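PDB 5UOF: alpha,alpha-trehalose-phosphate synthase (UDP-forming) from Burkholderia multivorans, which belongs to glycosyltransferase family 20 and has the two-domain GT-B architecture built of Rossmann-like halves. Local coordinates for residues Lys266-Gly279 with Phe358-Asp372. Numbering follows the deposited sequence.
Sequences KLVMSVDRLDYSKG and FFRMSQVGYVTPLRD. With NA (sodium ion), chain C; EDO (1,2-ethanediol), chain E.
Val268 and Met269 pair in parallel with Val364 and Gly365, the short strand axes inclined by 31°: Met269 N donates to Val364 O at 2.9 Å, and Met269 O accepts from Tyr366 N. Where the strands begin, a side chain continues the backbone pattern. Gln363, its chain bent at chi2 (75°), turns its amide back so that OE1 takes Leu267 N at 2.8 Å, nearly along the C=O axis, while the backbone N of Gln363 donates to Leu267 O. The aliphatic part of Lys266 crosses Gln363 at about a right angle, Lys266 CD resting 3.6 Å from Gln363 CG. On one face of the sheet, Val268 lies beside Val364 and sets CG1 against Tyr366 CB. On the other, Met269 curls back on itself, which carries CE to Phe358 CB (3.8 Å), and the Phe359 ring meets Val271 CG2 at its edge. Such pairing joins two central strands of the six-stranded parallel sheet in the C-terminal Rossmann-like domain of the GT-B fold; helix 352-361 feeds the second strand, and at its C-terminal end Arg360 O and, just beyond, Ser362 O bind a sodium ion with Gln385 and two waters. Beyond the strands, the loops meet again: Lys278 NZ reaches Asp372 OD2 in a 3.2 Å salt bridge, Asn375 also binding that oxygen, and one water links Ser277 OG, Lys278 NZ and Arg371 O.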
loop_
_atom_site.group_PDB
_atom_site.type_symbol
_atom_site.label_atom_id
_atom_site.label_comp_id
_atom_site.label_asym_id
_atom_site.label_seq_id
_atom_site.Cartn_x
_atom_site.Cartn_y
_atom_site.Cartn_z
ATOM N N LYS A 266 -20.972 -30.252 -8.506
ATOM C CA LYS A 266 -19.941 -29.415 -9.108
ATOM C C LYS A 266 -18.791 -29.214 -8.130
ATOM O O LYS A 266 -18.957 -29.307 -6.914
ATOM C CB LYS A 266 -20.518 -28.056 -9.508
ATOM C CG LYS A 266 -21.708 -28.119 -10.451
ATOM C CD LYS A 266 -21.288 -28.296 -11.891
ATOM C CE LYS A 266 -22.499 -28.167 -12.821
ATOM N NZ LYS A 266 -22.114 -28.159 -14.263
ATOM N N LEU A 267 -17.612 -28.936 -8.681
ATOM C CA LEU A 267 -16.380 -28.852 -7.914
ATOM C C LEU A 267 -15.702 -27.521 -8.197
ATOM O O LEU A 267 -15.437 -27.191 -9.361
ATOM C CB LEU A 267 -15.442 -30.015 -8.261
ATOM C CG LEU A 267 -14.005 -29.933 -7.734
ATOM C CD1 LEU A 267 -13.980 -29.951 -6.214
ATOM C CD2 LEU A 267 -13.163 -31.081 -8.295
ATOM N N VAL A 268 -15.441 -26.758 -7.132
ATOM C CA VAL A 268 -14.607 -25.557 -7.181
ATOM C C VAL A 268 -13.257 -25.923 -6.574
ATOM O O VAL A 268 -13.199 -26.424 -5.444
ATOM C CB VAL A 268 -15.258 -24.390 -6.416
ATOM C CG1 VAL A 268 -14.400 -23.125 -6.516
ATOM C CG2 VAL A 268 -16.657 -24.129 -6.949
ATOM N N MET A 269 -12.174 -25.697 -7.318
ATOM C CA MET A 269 -10.828 -26.030 -6.857
ATOM C C MET A 269 -10.081 -24.756 -6.502
ATOM O O MET A 269 -10.197 -23.743 -7.200
ATOM C CB MET A 269 -10.024 -26.786 -7.927
ATOM C CG MET A 269 -10.354 -28.258 -8.068
ATOM S SD MET A 269 -9.941 -29.259 -6.625
ATOM C CE MET A 269 -8.190 -28.951 -6.503
ATOM N N SER A 270 -9.288 -24.836 -5.436
ATOM C CA SER A 270 -8.487 -23.722 -4.941
ATOM C C SER A 270 -7.238 -24.333 -4.315
ATOM O O SER A 270 -7.339 -25.291 -3.542
ATOM C CB SER A 270 -9.297 -22.896 -3.927
ATOM O OG SER A 270 -8.597 -21.759 -3.454
ATOM N N VAL A 271 -6.057 -23.818 -4.675
ATOM C CA VAL A 271 -4.790 -24.386 -4.214
ATOM C C VAL A 271 -3.875 -23.222 -3.864
ATOM O O VAL A 271 -3.537 -22.418 -4.741
ATOM C CB VAL A 271 -4.116 -25.287 -5.269
ATOM C CG1 VAL A 271 -2.836 -25.864 -4.719
ATOM C CG2 VAL A 271 -5.041 -26.428 -5.709
ATOM N N ASP A 272 -3.507 -23.108 -2.587
ATOM C CA ASP A 272 -2.710 -21.975 -2.116
ATOM C C ASP A 272 -1.818 -22.398 -0.967
ATOM O O ASP A 272 -2.270 -23.084 -0.053
ATOM C CB ASP A 272 -3.582 -20.822 -1.587
ATOM C CG ASP A 272 -4.577 -20.301 -2.597
ATOM O OD1 ASP A 272 -5.566 -21.007 -2.905
ATOM O OD2 ASP A 272 -4.402 -19.145 -3.043
ATOM N N ARG A 273 -0.565 -21.945 -0.984
ATOM C CA ARG A 273 0.197 -21.965 0.251
ATOM C C ARG A 273 -0.402 -20.952 1.227
ATOM O O ARG A 273 -1.080 -19.998 0.839
ATOM C CB ARG A 273 1.671 -21.665 -0.017
ATOM C CG ARG A 273 1.965 -20.218 -0.334
ATOM C CD ARG A 273 3.439 -20.008 -0.655
ATOM N NE ARG A 273 4.308 -20.390 0.453
ATOM C CZ ARG A 273 4.717 -19.556 1.404
ATOM N NH1 ARG A 273 4.329 -18.288 1.384
ATOM N NH2 ARG A 273 5.514 -19.986 2.375
ATOM N N LEU A 274 -0.176 -21.180 2.514
ATOM C CA LEU A 274 -0.756 -20.312 3.535
ATOM C C LEU A 274 0.172 -19.124 3.752
ATOM O O LEU A 274 1.213 -19.253 4.399
ATOM C CB LEU A 274 -0.979 -21.075 4.836
ATOM C CG LEU A 274 -1.914 -22.287 4.776
ATOM C CD1 LEU A 274 -2.240 -22.761 6.198
ATOM C CD2 LEU A 274 -3.201 -21.980 4.004
ATOM N N ASP A 275 -0.195 -17.964 3.214
ATOM C CA ASP A 275 0.453 -16.724 3.623
ATOM C C ASP A 275 -0.572 -15.605 3.525
ATOM O O ASP A 275 -1.681 -15.791 3.008
ATOM C CB ASP A 275 1.736 -16.425 2.812
ATOM C CG ASP A 275 1.475 -16.187 1.340
ATOM O OD1 ASP A 275 0.673 -15.299 0.999
ATOM O OD2 ASP A 275 2.104 -16.875 0.504
ATOM N N TYR A 276 -0.204 -14.439 4.056
ATOM C CA TYR A 276 -1.176 -13.364 4.192
ATOM C C TYR A 276 -1.493 -12.652 2.886
ATOM O O TYR A 276 -2.381 -11.796 2.874
ATOM C CB TYR A 276 -0.708 -12.355 5.241
ATOM C CG TYR A 276 -1.001 -12.846 6.637
ATOM C CD1 TYR A 276 -2.313 -13.106 7.029
ATOM C CD2 TYR A 276 0.018 -13.089 7.545
ATOM C CE1 TYR A 276 -2.606 -13.571 8.294
ATOM C CE2 TYR A 276 -0.267 -13.558 8.830
ATOM C CZ TYR A 276 -1.585 -13.797 9.191
ATOM O OH TYR A 276 -1.896 -14.265 10.449
ATOM N N SER A 277 -0.833 -12.993 1.784
ATOM C CA SER A 277 -1.223 -12.422 0.505
ATOM C C SER A 277 -2.381 -13.166 -0.149
ATOM O O SER A 277 -2.907 -12.687 -1.154
ATOM C CB SER A 277 -0.035 -12.409 -0.463
ATOM O OG SER A 277 0.223 -13.713 -0.959
ATOM N N LYS A 278 -2.792 -14.312 0.392
ATOM C CA LYS A 278 -3.717 -15.178 -0.326
ATOM C C LYS A 278 -5.182 -14.841 -0.092
ATOM O O LYS A 278 -6.024 -15.211 -0.921
ATOM C CB LYS A 278 -3.460 -16.639 0.052
ATOM C CG LYS A 278 -2.046 -17.112 -0.288
ATOM C CD LYS A 278 -1.771 -16.898 -1.755
ATOM C CE LYS A 278 -0.465 -17.559 -2.167
ATOM N NZ LYS A 278 -0.248 -17.326 -3.612
ATOM N N GLY A 279 -5.512 -14.138 0.988
ATOM C CA GLY A 279 -6.910 -13.809 1.248
ATOM C C GLY A 279 -7.795 -15.028 1.397
ATOM O O GLY A 279 -8.908 -15.068 0.847
ATOM N N PHE A 358 -7.235 -33.028 -10.890
ATOM C CA PHE A 358 -8.311 -32.406 -10.118
ATOM C C PHE A 358 -8.810 -31.148 -10.817
ATOM O O PHE A 358 -10.019 -30.893 -10.867
ATOM C CB PHE A 358 -7.850 -32.031 -8.705
ATOM C CG PHE A 358 -7.408 -33.186 -7.846
ATOM C CD1 PHE A 358 -7.813 -34.483 -8.097
ATOM C CD2 PHE A 358 -6.583 -32.942 -6.751
ATOM C CE1 PHE A 358 -7.390 -35.529 -7.272
ATOM C CE2 PHE A 358 -6.161 -33.968 -5.932
ATOM C CZ PHE A 358 -6.553 -35.266 -6.196
ATOM N N PHE A 359 -7.883 -30.319 -11.315
ATOM C CA PHE A 359 -8.299 -29.131 -12.054
ATOM C C PHE A 359 -9.162 -29.515 -13.245
ATOM O O PHE A 359 -10.187 -28.879 -13.517
ATOM C CB PHE A 359 -7.080 -28.347 -12.551
ATOM C CG PHE A 359 -6.261 -27.697 -11.468
ATOM C CD1 PHE A 359 -6.793 -27.437 -10.218
ATOM C CD2 PHE A 359 -4.938 -27.343 -11.722
ATOM C CE1 PHE A 359 -6.022 -26.821 -9.236
ATOM C CE2 PHE A 359 -4.170 -26.731 -10.754
ATOM C CZ PHE A 359 -4.704 -26.476 -9.506
ATOM N N ARG A 360 -8.757 -30.542 -13.982
ATOM C CA ARG A 360 -9.515 -30.891 -15.177
ATOM C C ARG A 360 -10.931 -31.331 -14.817
ATOM O O ARG A 360 -11.886 -30.996 -15.523
ATOM C CB ARG A 360 -8.797 -31.980 -15.971
ATOM C CG ARG A 360 -9.435 -32.254 -17.356
ATOM C CD ARG A 360 -8.499 -33.159 -18.158
ATOM N NE ARG A 360 -8.883 -33.402 -19.558
ATOM C CZ ARG A 360 -8.374 -32.753 -20.609
ATOM N NH1 ARG A 360 -7.483 -31.783 -20.441
ATOM N NH2 ARG A 360 -8.740 -33.090 -21.843
ATOM N N MET A 361 -11.086 -32.073 -13.714
ATOM C CA MET A 361 -12.391 -32.559 -13.259
ATOM C C MET A 361 -13.298 -31.414 -12.843
ATOM O O MET A 361 -14.523 -31.490 -12.987
ATOM C CB MET A 361 -12.204 -33.509 -12.070
ATOM C CG MET A 361 -13.489 -34.039 -11.455
ATOM S SD MET A 361 -13.250 -34.999 -9.938
ATOM C CE MET A 361 -11.557 -35.518 -10.148
ATOM N N SER A 362 -12.707 -30.359 -12.297
ATOM C CA SER A 362 -13.485 -29.294 -11.686
ATOM C C SER A 362 -14.173 -28.415 -12.731
ATOM O O SER A 362 -13.823 -28.394 -13.910
ATOM C CB SER A 362 -12.584 -28.432 -10.817
ATOM O OG SER A 362 -11.790 -27.612 -11.648
ATOM N N GLN A 363 -15.164 -27.658 -12.265
ATOM C CA GLN A 363 -15.868 -26.702 -13.105
ATOM C C GLN A 363 -15.414 -25.263 -12.900
ATOM O O GLN A 363 -15.656 -24.427 -13.779
ATOM C CB GLN A 363 -17.372 -26.787 -12.833
ATOM C CG GLN A 363 -18.034 -28.026 -13.439
ATOM C CD GLN A 363 -17.740 -29.306 -12.678
ATOM O OE1 GLN A 363 -17.566 -29.310 -11.455
ATOM N NE2 GLN A 363 -17.681 -30.409 -13.409
ATOM N N VAL A 364 -14.800 -24.952 -11.759
ATOM C CA VAL A 364 -14.370 -23.592 -11.432
ATOM C C VAL A 364 -12.990 -23.690 -10.803
ATOM O O VAL A 364 -12.752 -24.536 -9.939
ATOM C CB VAL A 364 -15.341 -22.875 -10.473
ATOM C CG1 VAL A 364 -14.883 -21.420 -10.229
ATOM C CG2 VAL A 364 -16.764 -22.893 -11.032
ATOM N N GLY A 365 -12.073 -22.825 -11.260
ATOM C CA GLY A 365 -10.819 -22.597 -10.580
ATOM C C GLY A 365 -10.922 -21.264 -9.865
ATOM O O GLY A 365 -11.208 -20.237 -10.480
ATOM N N TYR A 366 -10.680 -21.287 -8.564
ATOM C CA TYR A 366 -10.983 -20.159 -7.683
ATOM C C TYR A 366 -9.649 -19.631 -7.166
ATOM O O TYR A 366 -9.095 -20.143 -6.190
ATOM C CB TYR A 366 -11.896 -20.646 -6.579
ATOM C CG TYR A 366 -12.487 -19.626 -5.634
ATOM C CD1 TYR A 366 -12.546 -18.282 -5.945
ATOM C CD2 TYR A 366 -13.030 -20.053 -4.430
ATOM C CE1 TYR A 366 -13.128 -17.368 -5.040
ATOM C CE2 TYR A 366 -13.609 -19.174 -3.543
ATOM C CZ TYR A 366 -13.649 -17.838 -3.841
ATOM O OH TYR A 366 -14.211 -16.986 -2.922
ATOM N N VAL A 367 -9.121 -18.616 -7.856
ATOM C CA VAL A 367 -7.746 -18.160 -7.648
ATOM C C VAL A 367 -7.742 -16.655 -7.411
ATOM O O VAL A 367 -7.494 -15.866 -8.330
ATOM C CB VAL A 367 -6.872 -18.536 -8.861
ATOM C CG1 VAL A 367 -5.406 -18.237 -8.588
ATOM C CG2 VAL A 367 -7.069 -20.002 -9.226
ATOM N N THR A 368 -8.005 -16.230 -6.185
ATOM C CA THR A 368 -8.243 -14.809 -5.917
ATOM C C THR A 368 -7.372 -14.293 -4.773
ATOM O O THR A 368 -7.878 -13.743 -3.788
ATOM C CB THR A 368 -9.729 -14.572 -5.649
ATOM O OG1 THR A 368 -10.143 -15.324 -4.502
ATOM C CG2 THR A 368 -10.583 -15.001 -6.869
ATOM N N PRO A 369 -6.043 -14.396 -4.904
ATOM C CA PRO A 369 -5.162 -13.829 -3.875
ATOM C C PRO A 369 -5.314 -12.322 -3.794
ATOM O O PRO A 369 -5.647 -11.663 -4.780
ATOM C CB PRO A 369 -3.752 -14.198 -4.362
ATOM C CG PRO A 369 -3.904 -14.300 -5.875
ATOM C CD PRO A 369 -5.280 -14.938 -6.043
ATOM N N LEU A 370 -5.022 -11.775 -2.607
ATOM C CA LEU A 370 -5.058 -10.323 -2.441
ATOM C C LEU A 370 -3.969 -9.642 -3.253
ATOM O O LEU A 370 -4.143 -8.497 -3.681
ATOM C CB LEU A 370 -4.907 -9.949 -0.967
ATOM C CG LEU A 370 -5.913 -10.641 -0.053
ATOM C CD1 LEU A 370 -5.736 -10.151 1.389
ATOM C CD2 LEU A 370 -7.347 -10.423 -0.560
ATOM N N ARG A 371 -2.847 -10.333 -3.471
ATOM C CA ARG A 371 -1.727 -9.797 -4.227
ATOM C C ARG A 371 -0.809 -10.957 -4.591
ATOM O O ARG A 371 -0.504 -11.797 -3.737
ATOM C CB ARG A 371 -0.998 -8.731 -3.395
ATOM C CG ARG A 371 0.192 -8.069 -4.066
ATOM C CD ARG A 371 -0.177 -7.392 -5.370
ATOM N NE ARG A 371 -0.968 -6.178 -5.176
ATOM C CZ ARG A 371 -1.022 -5.189 -6.065
ATOM N NH1 ARG A 371 -0.314 -5.271 -7.186
ATOM N NH2 ARG A 371 -1.753 -4.107 -5.816
ATOM N N ASP A 372 -0.381 -11.008 -5.858
ATOM C CA ASP A 372 0.453 -12.111 -6.332
ATOM C C ASP A 372 1.271 -11.631 -7.523
ATOM O O ASP A 372 0.727 -11.018 -8.447
ATOM C CB ASP A 372 -0.434 -13.306 -6.718
ATOM C CG ASP A 372 0.333 -14.624 -6.803
ATOM O OD1 ASP A 372 1.451 -14.650 -7.371
ATOM O OD2 ASP A 372 -0.207 -15.647 -6.326
HETATM NA NA NA C . -12.940 -28.926 -15.963
HETATM C C1 EDO E . -17.026 -34.360 -10.729
HETATM O O1 EDO E . -17.762 -34.405 -9.501
HETATM C C2 EDO E . -16.911 -32.902 -11.148
HETATM O O2 EDO E . -18.213 -32.316 -11.068
HETATM O O HOH W 1 -6.292 -21.160 -5.821
HETATM O O HOH W 2 0.548 -14.463 -3.400
HETATM O O HOH W 3 -9.238 -14.642 -1.791
HETATM O O HOH W 4 -12.684 -29.808 -18.222
HETATM O O HOH W 5 -15.311 -28.423 -16.708
#